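Local coordinates for putative primary metabolism protein HVA1 (Cryptococcus neoformans, PDB 4P5N) that may play a role in primary metabolism and is linked to fungal energy metabolism and to virulence in mammals, at residues F55-Q58 and D62-H65. Sequence-based numbering, arbitrary orientation.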
loop_
_atom_site.group_PDB
_atom_site.type_symbol
_atom_site.label_atom_id
_atom_site.label_comp_id
_atom_site.label_asym_id
_atom_site.label_seq_id
_atom_site.Cartn_x
_atom_site.Cartn_y
_atom_site.Cartn_z
ATOM N N PHE A 55 1.687 -6.624 5.419
ATOM C CA PHE A 55 2.547 -7.804 5.295
ATOM C C PHE A 55 3.327 -7.784 3.999
ATOM O O PHE A 55 2.941 -7.111 3.046
ATOM C CB PHE A 55 1.744 -9.127 5.431
ATOM C CG PHE A 55 0.755 -9.417 4.300
ATOM C CD1 PHE A 55 -0.503 -8.806 4.247
ATOM C CD2 PHE A 55 1.057 -10.378 3.333
ATOM C CE1 PHE A 55 -1.416 -9.125 3.236
ATOM C CE2 PHE A 55 0.155 -10.704 2.324
ATOM C CZ PHE A 55 -1.088 -10.083 2.274
ATOM N N THR A 56 4.432 -8.527 3.966
ATOM C CA THR A 56 5.189 -8.679 2.736
ATOM C C THR A 56 4.840 -10.018 2.121
ATOM O O THR A 56 4.865 -11.033 2.808
ATOM C CB THR A 56 6.692 -8.587 3.042
ATOM O OG1 THR A 56 6.955 -7.296 3.619
ATOM C CG2 THR A 56 7.502 -8.750 1.784
ATOM N N ASP A 57 4.483 -10.022 0.833
ATOM C CA ASP A 57 4.044 -11.259 0.210
ATOM C C ASP A 57 5.205 -12.114 -0.300
ATOM O O ASP A 57 6.385 -11.763 -0.106
ATOM C CB ASP A 57 2.959 -11.017 -0.865
ATOM C CG ASP A 57 3.500 -10.499 -2.181
ATOM O OD1 ASP A 57 4.733 -10.400 -2.389
ATOM O OD2 ASP A 57 2.654 -10.215 -3.066
ATOM N N GLN A 58 4.857 -13.211 -0.967
ATOM C CA GLN A 58 5.836 -14.217 -1.406
ATOM C C GLN A 58 6.738 -13.716 -2.533
ATOM O O GLN A 58 7.751 -14.350 -2.855
ATOM C CB GLN A 58 5.120 -15.527 -1.795
ATOM C CG GLN A 58 4.374 -15.441 -3.126
ATOM C CD GLN A 58 3.033 -14.720 -3.083
ATOM O OE1 GLN A 58 2.516 -14.339 -2.027
ATOM N NE2 GLN A 58 2.459 -14.538 -4.261
ATOM N N ASP A 62 5.312 -5.300 -0.495
ATOM C CA ASP A 62 4.642 -4.829 0.723
ATOM C C ASP A 62 3.190 -4.545 0.374
ATOM O O ASP A 62 2.911 -3.746 -0.533
ATOM C CB ASP A 62 5.337 -3.607 1.341
ATOM C CG ASP A 62 6.721 -3.943 1.920
ATOM O OD1 ASP A 62 7.165 -5.113 1.825
ATOM O OD2 ASP A 62 7.370 -3.035 2.485
ATOM N N VAL A 63 2.290 -5.245 1.064
ATOM C CA VAL A 63 0.838 -5.185 0.831
ATOM C C VAL A 63 0.140 -4.633 2.078
ATOM O O VAL A 63 0.528 -4.920 3.211
ATOM C CB VAL A 63 0.275 -6.603 0.499
ATOM C CG1 VAL A 63 -1.244 -6.598 0.326
ATOM C CG2 VAL A 63 0.958 -7.162 -0.743
ATOM N N ALA A 64 -0.884 -3.812 1.872
ATOM C CA ALA A 64 -1.747 -3.364 2.966
ATOM C C ALA A 64 -3.156 -3.829 2.633
ATOM O O ALA A 64 -3.718 -3.423 1.593
ATOM C CB ALA A 64 -1.703 -1.848 3.106
ATOM N N HIS A 65 -3.722 -4.703 3.467
ATOM C CA HIS A 65 -4.992 -5.343 3.116
ATOM C C HIS A 65 -5.984 -5.312 4.269
ATOM O O HIS A 65 -5.606 -5.463 5.430
ATOM C CB HIS A 65 -4.731 -6.800 2.721
ATOM C CG HIS A 65 -5.815 -7.423 1.891
ATOM N ND1 HIS A 65 -7.015 -7.866 2.416
ATOM C CD2 HIS A 65 -5.866 -7.691 0.566
ATOM C CE1 HIS A 65 -7.757 -8.378 1.449
ATOM N NE2 HIS A 65 -7.080 -8.293 0.317
#
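Thr56 OG1 donates to Asp62 OD1 at 2.8 Å, a side-chain bond across the non-hydrogen-bonded pair Thr56-Asp62 of two antiparallel strands. With CG2 anti to the backbone N, the Thr56 hydroxyl (chi1 -60°) lies beside that nitrogen and meets the carboxylate from above, 50° out of its plane. The neighbouring pair, Phe55 with Val63, is hydrogen-bonded: Val63 N reaches Phe55 O at 2.8 Å, and Phe55 N returns the bond to Val63 O at 3.0 Å, both nearly straight.

On the opposite face of the sheet, the Phe55 ring lies alongside Val63, whose CB sits over one ring face in a CH-pi contact, 4.2 Å from the centroid. Val63 CG1 touches the rim at Phe55 CE1 (3.9 Å), while His65 CB comes to the same carbon at the ring edge, near its plane, 4.1 Å away. His28 of strand 26-36 packs against both Phe55 and Val63, and its ND1 is hydrogen-bonded to Asp57 OD2. The other carboxylate oxygen of Asp57 accepts the backbone N-H groups of Asn59 and Lys61, pinning the loop between the strands. Farther along, His65 NE2 shares a cadmium ion with Thr21 OG1. Strands 52-56 and 62-65 thus make a beta hairpin at one edge of the antiparallel sheet, consistent with the SH3-like Tudor family to which the protein is assigned.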